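Endo-beta-1,4-glucanase (Bacillus licheniformis, PDB 2JEM) hydrolyses internal beta-1,4-glucosidic bonds in plant cell wall glucans, notably xyloglucan, as a glycoside hydrolase of family 12. Local coordinates at residues P152-M157 against G196-S201; W98-T103 against A146-A151; N119-Y124 against N255-V260; W75-P80 against G249-S254. The protein carries 1 engineered substitution. All coordinates share one frame; numbering follows the deposited sequence.

Contact 1: residues P152-M157 against G196-S201. Engineered in segment 152-157: Gln-155 (natural residue Glu).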
# COMPACT_ATOMS: atom_id res chain seq x y z
N PRO A 152 -5.12 12.69 1.02
CA PRO A 152 -6.13 11.81 0.43
C PRO A 152 -7.47 11.95 1.14
O PRO A 152 -7.51 12.36 2.32
CB PRO A 152 -5.56 10.40 0.65
CG PRO A 152 -4.10 10.60 0.82
CD PRO A 152 -3.94 11.94 1.49
N THR A 153 -8.53 11.62 0.43
CA THR A 153 -9.87 11.53 1.02
C THR A 153 -10.13 10.12 1.55
O THR A 153 -10.91 9.93 2.49
CB THR A 153 -10.97 11.87 -0.05
OG1 THR A 153 -10.81 11.01 -1.19
CG2 THR A 153 -10.87 13.35 -0.52
N ASP A 154 -9.50 9.11 0.92
CA ASP A 154 -9.67 7.69 1.31
C ASP A 154 -8.41 6.89 1.08
O ASP A 154 -7.65 7.19 0.15
CB ASP A 154 -10.80 7.01 0.52
CG ASP A 154 -12.10 7.80 0.57
OD1 ASP A 154 -12.24 8.74 -0.22
OD2 ASP A 154 -12.98 7.46 1.40
N GLN A 155 -8.21 5.88 1.93
CA GLN A 155 -7.14 4.91 1.80
C GLN A 155 -7.83 3.54 1.77
O GLN A 155 -8.72 3.29 2.59
CB GLN A 155 -6.20 5.01 3.01
CG GLN A 155 -5.05 3.98 2.99
CD GLN A 155 -4.23 4.01 4.26
OE1 GLN A 155 -4.60 4.69 5.24
NE2 GLN A 155 -3.11 3.28 4.27
N ILE A 156 -7.42 2.67 0.85
CA ILE A 156 -7.86 1.27 0.86
C ILE A 156 -6.62 0.39 1.07
O ILE A 156 -5.60 0.55 0.34
CB ILE A 156 -8.57 0.86 -0.46
CG1 ILE A 156 -9.77 1.80 -0.74
CG2 ILE A 156 -9.00 -0.64 -0.42
CD1 ILE A 156 -10.31 1.68 -2.22
N MET A 157 -6.67 -0.47 2.07
CA MET A 157 -5.61 -1.46 2.24
C MET A 157 -6.11 -2.87 1.94
O MET A 157 -7.19 -3.28 2.39
CB MET A 157 -5.03 -1.38 3.64
CG MET A 157 -4.22 -0.10 3.86
SD MET A 157 -3.53 -0.08 5.53
CE MET A 157 -2.17 -1.22 5.38
N GLY A 196 -7.07 14.25 7.31
CA GLY A 196 -7.24 12.82 7.57
C GLY A 196 -8.05 12.20 6.46
O GLY A 196 -8.39 12.88 5.49
N TRP A 197 -8.35 10.91 6.60
CA TRP A 197 -9.05 10.18 5.55
C TRP A 197 -9.70 8.91 6.10
O TRP A 197 -9.30 8.37 7.14
CB TRP A 197 -8.06 9.82 4.42
CG TRP A 197 -6.82 9.13 4.90
CD1 TRP A 197 -6.65 7.80 5.15
CD2 TRP A 197 -5.55 9.75 5.17
NE1 TRP A 197 -5.36 7.55 5.56
CE2 TRP A 197 -4.67 8.73 5.58
CE3 TRP A 197 -5.08 11.06 5.06
CZ2 TRP A 197 -3.33 8.98 5.91
CZ3 TRP A 197 -3.75 11.32 5.42
CH2 TRP A 197 -2.90 10.29 5.84
N ASN A 198 -10.72 8.45 5.37
CA ASN A 198 -11.32 7.16 5.63
C ASN A 198 -10.29 6.09 5.30
O ASN A 198 -9.50 6.27 4.35
CB ASN A 198 -12.56 6.97 4.77
CG ASN A 198 -13.59 8.08 4.99
OD1 ASN A 198 -14.03 8.30 6.11
ND2 ASN A 198 -13.96 8.78 3.92
N VAL A 199 -10.32 5.01 6.07
CA VAL A 199 -9.53 3.84 5.72
C VAL A 199 -10.41 2.58 5.66
O VAL A 199 -11.14 2.25 6.62
CB VAL A 199 -8.28 3.68 6.63
CG1 VAL A 199 -8.66 3.63 8.10
CG2 VAL A 199 -7.49 2.43 6.26
N PHE A 200 -10.36 1.91 4.51
CA PHE A 200 -11.11 0.68 4.30
C PHE A 200 -10.09 -0.42 4.18
O PHE A 200 -9.24 -0.38 3.29
CB PHE A 200 -11.92 0.80 3.01
CG PHE A 200 -12.84 2.00 2.98
CD1 PHE A 200 -14.03 1.98 3.73
CD2 PHE A 200 -12.51 3.14 2.25
CE1 PHE A 200 -14.89 3.09 3.74
CE2 PHE A 200 -13.38 4.26 2.25
CZ PHE A 200 -14.58 4.22 3.00
N SER A 201 -10.17 -1.40 5.08
CA SER A 201 -9.19 -2.49 5.06
C SER A 201 -9.85 -3.80 4.69
O SER A 201 -10.93 -4.13 5.20
CB SER A 201 -8.49 -2.60 6.40
OG SER A 201 -7.92 -1.34 6.75
O HOH W 1 -8.66 14.20 3.41
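A chi1 of 178° turns Gln-155 CG away from its own backbone N, and the extended chain beyond it carries the amide across to the indole nitrogen of Trp-197, whose own chi1 of 52° sets the ring between its backbone N and carbonyl carbon, leaning over the partner strand. Trp-197 NE1 then donates to Gln-155 OE1 at 3.0 Å, reaching the oxygen from above the amide plane, with amide and ring planes 69° apart. Nearer the backbone, Gln-155 CB lies 3.5 Å from Trp-197 CD1, and by the benzo ring Pro-152 CD packs 3.8 Å from Trp-197 CE3. Gln-155 is an engineered replacement of the natural glutamate. These contacts ride on two parallel strands in the larger sheet of the family 12 jelly roll, joined by bonds such as Gln-155 N to Asn-198 O (2.8 Å). A leucine in place of Trp-197 would probably leave Gln-155 OE1 without its indole donor and open a gap beside Pro-152. On the other side of the sheet, where Ile-156 and Phe-200 pack against helix 215-225, Asn-198 ND2 meets Asp-154 OD2 at 3.0 Å from above the carboxylate plane, while the edge of the Phe-200 ring brings CE2 to 3.3 Å from that same oxygen. The chemistry differs between the two faces. The Gln-155 amide is gripped at both ends, since NE2 bonds to Asp-137, which fixes its rotation; the buried Asp-154 carboxylate shares OD1 between Thr-153 OG1 and a salt bridge to Lys-233, which probably offsets its charge.

Contact 2: residues W98-T103 against A146-A151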
# COMPACT_ATOMS: atom_id res chain seq x y z
N TRP A 98 2.22 11.52 -2.00
CA TRP A 98 2.62 12.84 -1.47
C TRP A 98 3.69 13.46 -2.37
O TRP A 98 4.75 13.93 -1.91
CB TRP A 98 3.05 12.73 -0.02
CG TRP A 98 1.86 12.62 0.90
CD1 TRP A 98 1.23 13.64 1.56
CD2 TRP A 98 1.13 11.43 1.23
NE1 TRP A 98 0.17 13.15 2.30
CE2 TRP A 98 0.09 11.80 2.10
CE3 TRP A 98 1.27 10.07 0.86
CZ2 TRP A 98 -0.83 10.87 2.63
CZ3 TRP A 98 0.35 9.14 1.38
CH2 TRP A 98 -0.68 9.55 2.25
N THR A 99 3.39 13.43 -3.66
CA THR A 99 4.23 14.01 -4.72
C THR A 99 3.40 15.01 -5.51
O THR A 99 2.16 14.97 -5.49
CB THR A 99 4.78 12.91 -5.67
OG1 THR A 99 3.72 12.05 -6.09
CG2 THR A 99 5.87 12.09 -4.97
N GLU A 100 4.07 15.92 -6.22
CA GLU A 100 3.37 16.71 -7.19
C GLU A 100 3.11 15.86 -8.41
O GLU A 100 3.97 15.69 -9.28
CB GLU A 100 4.19 17.95 -7.58
CG GLU A 100 3.48 18.85 -8.59
CD GLU A 100 2.28 19.60 -8.02
OE1 GLU A 100 2.13 19.69 -6.78
OE2 GLU A 100 1.50 20.14 -8.85
N GLY A 101 1.90 15.31 -8.49
CA GLY A 101 1.58 14.49 -9.62
C GLY A 101 1.87 13.01 -9.41
O GLY A 101 1.97 12.52 -8.28
N TYR A 102 2.00 12.32 -10.54
CA TYR A 102 1.85 10.87 -10.63
C TYR A 102 2.98 10.33 -11.50
O TYR A 102 3.34 10.96 -12.50
CB TYR A 102 0.51 10.56 -11.32
CG TYR A 102 -0.67 11.31 -10.74
CD1 TYR A 102 -0.94 12.65 -11.10
CD2 TYR A 102 -1.54 10.69 -9.82
CE1 TYR A 102 -2.03 13.35 -10.54
CE2 TYR A 102 -2.64 11.39 -9.24
CZ TYR A 102 -2.87 12.70 -9.61
OH TYR A 102 -3.94 13.42 -9.08
N THR A 103 3.50 9.16 -11.16
CA THR A 103 4.57 8.53 -11.96
C THR A 103 4.17 8.39 -13.42
O THR A 103 3.01 8.13 -13.75
CB THR A 103 5.04 7.15 -11.44
OG1 THR A 103 3.92 6.26 -11.38
CG2 THR A 103 5.70 7.26 -10.05
N ALA A 146 -3.51 15.95 -7.81
CA ALA A 146 -2.98 15.81 -6.46
C ALA A 146 -1.59 16.42 -6.34
O ALA A 146 -0.74 16.20 -7.20
CB ALA A 146 -2.94 14.33 -6.06
N SER A 147 -1.38 17.17 -5.25
CA SER A 147 -0.12 17.82 -4.99
C SER A 147 0.63 17.09 -3.87
O SER A 147 0.09 16.18 -3.23
CB SER A 147 -0.35 19.30 -4.63
OG SER A 147 0.86 20.02 -4.71
N TRP A 148 1.87 17.50 -3.63
CA TRP A 148 2.69 16.83 -2.63
C TRP A 148 2.09 16.90 -1.23
O TRP A 148 2.37 16.04 -0.41
CB TRP A 148 4.14 17.34 -2.65
CG TRP A 148 4.20 18.76 -2.31
CD1 TRP A 148 4.10 19.82 -3.17
CD2 TRP A 148 4.33 19.30 -1.00
NE1 TRP A 148 4.19 21.00 -2.47
CE2 TRP A 148 4.32 20.70 -1.13
CE3 TRP A 148 4.47 18.74 0.27
CZ2 TRP A 148 4.44 21.55 -0.03
CZ3 TRP A 148 4.58 19.58 1.36
CH2 TRP A 148 4.57 20.97 1.20
N ASP A 149 1.26 17.91 -0.97
CA ASP A 149 0.60 18.04 0.35
C ASP A 149 -0.93 17.87 0.32
O ASP A 149 -1.63 18.29 1.24
CB ASP A 149 0.96 19.39 1.01
CG ASP A 149 0.55 20.59 0.16
OD1 ASP A 149 -0.02 20.41 -0.95
OD2 ASP A 149 0.83 21.73 0.60
N SER A 150 -1.44 17.25 -0.75
CA SER A 150 -2.88 16.97 -0.86
C SER A 150 -3.22 15.76 -0.00
O SER A 150 -2.94 14.63 -0.41
CB SER A 150 -3.24 16.67 -2.32
OG SER A 150 -3.08 17.81 -3.14
N ALA A 151 -3.81 15.96 1.18
CA ALA A 151 -4.32 14.83 1.94
C ALA A 151 -5.32 14.02 1.10
O ALA A 151 -6.24 14.59 0.50
CB ALA A 151 -4.97 15.28 3.26
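Tyr-102, Gly-101 and Ala-146 form the heart of a loop-to-loop contact, in which the type I beta turn from Ser-147 to Ser-150 and the residue before it lean on the irregular segment 98-103. Both polar backbone atoms of Ala-146 are used. Its N donates to Tyr-102 OH over 2.9 Å, almost straight at 170°, and its O receives Gly-101 N at 3.1 Å. The Ala-146 methyl lies close to the same hydroxyl, CB to Tyr-102 OH 3.3 Å. Farther along, the Trp-98 indole presents an edge to the turn, CD1 lying 3.3 Å from Trp-148 O. Glu-100, its chain bent at chi2 (71°), brings OE1 to Ser-147 OG at a very short 2.5 Å; this serine has two conformers and the glutamate touches a crystal neighbour, which leaves the strength of the bond doubtful.

The second shell sets these groups in place. Thr-99 OG1 bonds to Gly-101 O at 2.8 Å and also takes the N-H of His-97, a local bend consistent with the Gly-101 N-H facing Ala-146. The glycine's backbone angles would jam a side chain against the preceding carbonyl. Trp-96 NE1 bonds to Ser-147 O, tying the turn to the start of the loop that carries 98-103, and the Tyr-102 ring rests on Phe-108 and Pro-109. The turn is closed twice over: Ser-150 N bonds to Ser-147 O at 3.1 Å, and Ser-147 N to Ser-150 OG at 2.8 Å.

Contact 3: residues N119-Y124 against N255-V260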
# COMPACT_ATOMS: atom_id res chain seq x y z
N ASN A 119 -5.55 -3.67 -12.94
CA ASN A 119 -5.11 -5.02 -12.68
C ASN A 119 -3.72 -5.03 -12.11
O ASN A 119 -2.80 -4.48 -12.70
CB ASN A 119 -5.17 -5.84 -13.96
CG ASN A 119 -6.58 -6.16 -14.36
OD1 ASN A 119 -7.08 -5.64 -15.35
ND2 ASN A 119 -7.25 -6.99 -13.57
N THR A 120 -3.60 -5.70 -10.97
CA THR A 120 -2.33 -5.82 -10.28
C THR A 120 -1.89 -7.27 -10.24
O THR A 120 -2.72 -8.19 -10.23
CB THR A 120 -2.44 -5.32 -8.82
OG1 THR A 120 -3.35 -6.17 -8.09
CG2 THR A 120 -2.93 -3.88 -8.79
N LYS A 121 -0.58 -7.47 -10.17
CA LYS A 121 -0.01 -8.79 -9.94
C LYS A 121 1.09 -8.63 -8.91
O LYS A 121 1.91 -7.71 -9.04
CB LYS A 121 0.58 -9.37 -11.23
CG LYS A 121 -0.27 -9.19 -12.49
CD LYS A 121 0.42 -9.76 -13.73
CE LYS A 121 1.67 -8.97 -14.14
NZ LYS A 121 1.97 -9.11 -15.60
N VAL A 122 1.10 -9.50 -7.91
CA VAL A 122 2.23 -9.54 -7.00
C VAL A 122 2.50 -10.98 -6.58
O VAL A 122 1.56 -11.74 -6.35
CB VAL A 122 2.06 -8.58 -5.77
CG1 VAL A 122 1.07 -9.13 -4.76
CG2 VAL A 122 3.43 -8.30 -5.11
N SER A 123 3.78 -11.35 -6.51
CA SER A 123 4.21 -12.58 -5.85
C SER A 123 5.37 -12.18 -4.96
O SER A 123 6.27 -11.43 -5.38
CB SER A 123 4.66 -13.62 -6.85
OG SER A 123 3.61 -13.94 -7.75
N TYR A 124 5.36 -12.64 -3.72
CA TYR A 124 6.40 -12.22 -2.78
C TYR A 124 6.61 -13.31 -1.74
O TYR A 124 5.83 -14.26 -1.63
CB TYR A 124 5.98 -10.89 -2.11
CG TYR A 124 4.89 -11.12 -1.09
CD1 TYR A 124 3.54 -11.18 -1.49
CD2 TYR A 124 5.20 -11.31 0.26
CE1 TYR A 124 2.54 -11.42 -0.57
CE2 TYR A 124 4.19 -11.56 1.20
CZ TYR A 124 2.86 -11.60 0.77
OH TYR A 124 1.88 -11.86 1.70
N ASN A 255 7.24 -10.97 -8.68
CA ASN A 255 6.34 -10.51 -9.75
C ASN A 255 5.66 -9.22 -9.27
O ASN A 255 5.21 -9.14 -8.12
CB ASN A 255 5.31 -11.60 -10.09
CG ASN A 255 4.62 -11.37 -11.45
OD1 ASN A 255 5.25 -10.96 -12.42
ND2 ASN A 255 3.32 -11.62 -11.50
N TRP A 256 5.60 -8.22 -10.15
CA TRP A 256 4.93 -6.95 -9.84
C TRP A 256 4.49 -6.21 -11.10
O TRP A 256 5.27 -6.02 -12.02
CB TRP A 256 5.87 -6.00 -9.09
CG TRP A 256 5.32 -4.63 -9.02
CD1 TRP A 256 5.74 -3.53 -9.73
CD2 TRP A 256 4.23 -4.19 -8.20
NE1 TRP A 256 4.97 -2.44 -9.40
CE2 TRP A 256 4.04 -2.82 -8.46
CE3 TRP A 256 3.39 -4.83 -7.26
CZ2 TRP A 256 3.06 -2.05 -7.80
CZ3 TRP A 256 2.40 -4.08 -6.63
CH2 TRP A 256 2.24 -2.71 -6.90
N ASP A 257 3.25 -5.74 -11.09
CA ASP A 257 2.77 -4.81 -12.12
C ASP A 257 1.43 -4.26 -11.68
O ASP A 257 0.70 -4.90 -10.93
CB ASP A 257 2.62 -5.48 -13.50
CG ASP A 257 3.81 -5.21 -14.44
OD1 ASP A 257 4.33 -4.06 -14.52
OD2 ASP A 257 4.23 -6.15 -15.13
N VAL A 258 1.15 -3.04 -12.12
CA VAL A 258 -0.18 -2.45 -11.97
C VAL A 258 -0.47 -1.82 -13.33
O VAL A 258 0.29 -0.98 -13.81
CB VAL A 258 -0.26 -1.39 -10.85
CG1 VAL A 258 -1.65 -0.79 -10.79
CG2 VAL A 258 0.08 -2.02 -9.51
N THR A 259 -1.57 -2.25 -13.95
CA THR A 259 -1.92 -1.72 -15.27
C THR A 259 -3.36 -1.22 -15.29
O THR A 259 -4.28 -1.96 -14.96
CB THR A 259 -1.68 -2.78 -16.38
OG1 THR A 259 -0.29 -3.16 -16.36
CG2 THR A 259 -2.02 -2.19 -17.77
N VAL A 260 -3.51 0.05 -15.67
CA VAL A 260 -4.80 0.73 -15.72
C VAL A 260 -5.20 0.72 -17.19
O VAL A 260 -4.48 1.26 -18.04
CB VAL A 260 -4.75 2.22 -15.23
CG1 VAL A 260 -6.16 2.87 -15.28
CG2 VAL A 260 -4.19 2.32 -13.79
O HOH W 2 -5.81 -3.46 -16.81
O HOH W 3 -0.99 -5.82 -14.38
O HOH W 4 1.71 -12.74 -9.32
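Lys-121 and Asp-257 form the middle hydrogen-bonded pair of an antiparallel pairing between segments 119-124 and 255-260, each N-H bonded to the other's carbonyl. Lys-121 N reaches Asp-257 O at 3.0 Å; in return Asp-257 N lies on a lone pair of Lys-121 O, in the carbonyl plane. Asn-119 with Thr-259 repeats the pattern, whereas at the other end the bond from Asn-255 N to Ser-123 O is weak, at 3.5 Å.

Charge plays a smaller part. Lys-121 NZ and Asp-257 OD2 make only a long salt bridge of 3.8 Å, and both residues have two conformers, so this pairing is loosely defined; Asp-257 OD1 is held by Tyr-46 OH and Lys-42.

Water joins polar groups of the two strands. A chi1 of -163° swings the Asn-255 amide over the partner strand, ND2 standing 3.6 Å from Lys-121 CB and donating at 2.9 Å to a water that also bonds to Ser-123 OG at 2.7 Å. Another water donates to both Asn-119 OD1 and Thr-259 O.

Apolar contact belongs to the opposite face of the sheet. Val-122 CG2 comes to the edge of the Trp-256 indole, 4.1 Å from CE3, while Thr-120 and Val-258 lie side by side, their methyls touching.

This second face looks into the sandwich: Val-122 and Trp-256 pack on Tyr-136 and Phe-240 of strands 131-141 and 234-244 in the other sheet, and Val-122 also reaches Leu-160. Within their own sheet, strand 118-128 lies between 247-260 and 210-214, with Leu-213 bonding to Thr-120.

Contact 4: residues W75-P80 against G249-S254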
# COMPACT_ATOMS: atom_id res chain seq x y z
N TRP A 75 13.27 -5.49 0.02
CA TRP A 75 13.84 -4.69 1.06
C TRP A 75 14.14 -5.55 2.28
O TRP A 75 13.65 -6.69 2.41
CB TRP A 75 12.95 -3.47 1.41
CG TRP A 75 11.45 -3.76 1.56
CD1 TRP A 75 10.79 -4.15 2.70
CD2 TRP A 75 10.45 -3.63 0.54
NE1 TRP A 75 9.43 -4.27 2.45
CE2 TRP A 75 9.20 -3.95 1.13
CE3 TRP A 75 10.48 -3.25 -0.82
CZ2 TRP A 75 7.98 -3.95 0.39
CZ3 TRP A 75 9.29 -3.22 -1.55
CH2 TRP A 75 8.05 -3.58 -0.93
N VAL A 76 14.99 -4.99 3.14
CA VAL A 76 15.53 -5.69 4.28
C VAL A 76 15.52 -4.67 5.41
O VAL A 76 15.88 -3.49 5.20
CB VAL A 76 17.00 -6.14 3.99
CG1 VAL A 76 17.45 -7.12 5.07
CG2 VAL A 76 17.09 -6.82 2.60
N TRP A 77 15.07 -5.11 6.58
CA TRP A 77 14.85 -4.19 7.69
C TRP A 77 15.23 -4.70 9.05
O TRP A 77 15.23 -5.92 9.31
CB TRP A 77 13.37 -3.75 7.73
CG TRP A 77 12.39 -4.83 8.12
CD1 TRP A 77 12.00 -5.17 9.40
CD2 TRP A 77 11.65 -5.70 7.24
NE1 TRP A 77 11.06 -6.17 9.37
CE2 TRP A 77 10.83 -6.52 8.06
CE3 TRP A 77 11.59 -5.85 5.84
CZ2 TRP A 77 9.95 -7.49 7.53
CZ3 TRP A 77 10.71 -6.82 5.30
CH2 TRP A 77 9.91 -7.63 6.15
N ASN A 78 15.45 -3.75 9.95
CA ASN A 78 15.77 -4.06 11.34
C ASN A 78 15.17 -2.95 12.17
O ASN A 78 15.60 -1.79 12.08
CB ASN A 78 17.27 -4.11 11.53
CG ASN A 78 17.69 -4.30 12.97
OD1 ASN A 78 17.48 -5.35 13.55
ND2 ASN A 78 18.35 -3.29 13.52
N TRP A 79 14.12 -3.31 12.91
CA TRP A 79 13.35 -2.36 13.73
C TRP A 79 13.25 -2.96 15.14
O TRP A 79 12.23 -3.56 15.50
CB TRP A 79 11.98 -2.09 13.08
CG TRP A 79 12.10 -1.17 11.89
CD1 TRP A 79 12.05 -1.51 10.56
CD2 TRP A 79 12.30 0.24 11.93
NE1 TRP A 79 12.20 -0.40 9.78
CE2 TRP A 79 12.37 0.69 10.59
CE3 TRP A 79 12.44 1.19 12.98
CZ2 TRP A 79 12.57 2.03 10.26
CZ3 TRP A 79 12.64 2.53 12.64
CH2 TRP A 79 12.70 2.94 11.30
N PRO A 80 14.34 -2.86 15.92
CA PRO A 80 14.37 -3.47 17.25
C PRO A 80 13.50 -2.67 18.22
O PRO A 80 13.98 -1.78 18.90
CB PRO A 80 15.86 -3.42 17.63
CG PRO A 80 16.42 -2.31 16.85
CD PRO A 80 15.61 -2.19 15.58
N GLY A 249 13.87 -8.55 9.35
CA GLY A 249 13.58 -9.49 8.27
C GLY A 249 13.77 -8.90 6.90
O GLY A 249 14.50 -7.93 6.72
N GLN A 250 13.08 -9.50 5.94
CA GLN A 250 13.26 -9.19 4.53
C GLN A 250 12.07 -9.69 3.73
O GLN A 250 11.35 -10.63 4.15
CB GLN A 250 14.55 -9.86 4.03
CG GLN A 250 14.49 -11.41 4.07
CD GLN A 250 15.82 -12.04 3.70
OE1 GLN A 250 16.26 -11.92 2.55
NE2 GLN A 250 16.47 -12.70 4.65
N ILE A 251 11.90 -9.09 2.57
CA ILE A 251 10.93 -9.50 1.58
C ILE A 251 11.65 -9.57 0.24
O ILE A 251 12.54 -8.76 -0.07
CB ILE A 251 9.73 -8.50 1.50
CG1 ILE A 251 8.59 -9.05 0.64
CG2 ILE A 251 10.21 -7.09 1.03
CD1 ILE A 251 7.28 -8.21 0.73
N ASN A 252 11.27 -10.57 -0.55
CA ASN A 252 11.63 -10.58 -1.95
C ASN A 252 10.33 -10.62 -2.75
O ASN A 252 9.41 -11.36 -2.42
CB ASN A 252 12.49 -11.79 -2.31
CG ASN A 252 12.86 -11.82 -3.79
OD1 ASN A 252 12.30 -12.61 -4.57
ND2 ASN A 252 13.74 -10.92 -4.20
N ILE A 253 10.30 -9.81 -3.79
CA ILE A 253 9.16 -9.71 -4.69
C ILE A 253 9.61 -10.22 -6.05
O ILE A 253 10.60 -9.72 -6.64
CB ILE A 253 8.65 -8.25 -4.75
CG1 ILE A 253 8.02 -7.87 -3.41
CG2 ILE A 253 7.59 -8.09 -5.84
CD1 ILE A 253 7.90 -6.35 -3.24
N SER A 254 8.91 -11.24 -6.52
CA SER A 254 9.29 -11.92 -7.78
C SER A 254 8.37 -11.61 -8.96
O SER A 254 8.66 -12.00 -10.09
CB SER A 254 9.35 -13.43 -7.57
OG SER A 254 8.08 -13.95 -7.19
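An aromatic-glycine pair marks this antiparallel junction in the smaller sheet of the jelly-roll sandwich: Trp-77 lies opposite Gly-249 at a hydrogen-bonded position and lays its indole across it, as in the aromatic covering of glycine known from beta sheets. A chi1 of 69° folds the ring back over the neighbouring strand. Gly-249 CA stands 4.3 Å from the centroid of the six-membered ring, a CH-pi contact over the face, and the backbone beyond it is covered too, Trp-77 CZ3 lying 3.5 Å from Gln-250 C. A CB on residue 249 would be tight against Trp-77 CZ2. Beneath the ring, Trp-77 N donates to Gly-249 O at 2.9 Å, nearly straight at 173°, and Gly-249 N returns a bond to Trp-77 O at 3.0 Å. Replacing Trp-77 with an alanine is likely to uncover the peptide between Gly-249 and Gln-250 and lose the CH-pi contact over Gly-249.

The next hydrogen-bonded pair is Trp-75 with Ile-251, past Val-76 and Gln-250. Ile-251 N bonds to Trp-75 O at 3.0 Å, the reverse bond being weak, and the Ile-251 CG2 methyl sits over the indole face. Ile-253 extends the apolar cover, CD1 reaching Trp-75 CH2 at 3.6 Å. Trp-75 NE1 finds its partner in Thr-242 OG1.

Strand 72-79 lies between 62-67 and 247-260, while 118-128 flanks the latter; the indoles of Trp-75 and Trp-77 meet strand 234-244 of the facing sheet.

How the contacts relate
The four contacts grade from core to surface. Contact 1 is buried and parallel in the larger sheet; contacts 3 and 4 are partly buried antiparallel pairings in the smaller one, sharing strand 247-260, so that one strand grips 118-128 and 72-79 in turn. They meet where Tyr-124 packs on Ile-251 and Ser-254 N probably bonds to Ser-123 O. Contact 2 lies at the surface and has no strand pairing, relying on a few separate bonds, to loop backbone and between side chains, yet it touches contact 1: Trp-98 CZ2 is 3.5 Å from Pro-152 CD. Chemistry follows place: contact 1 locks buried polar groups, contact 3 leaves charges and water on its outer face, and contact 4 adds indole faces to its backbone bonds.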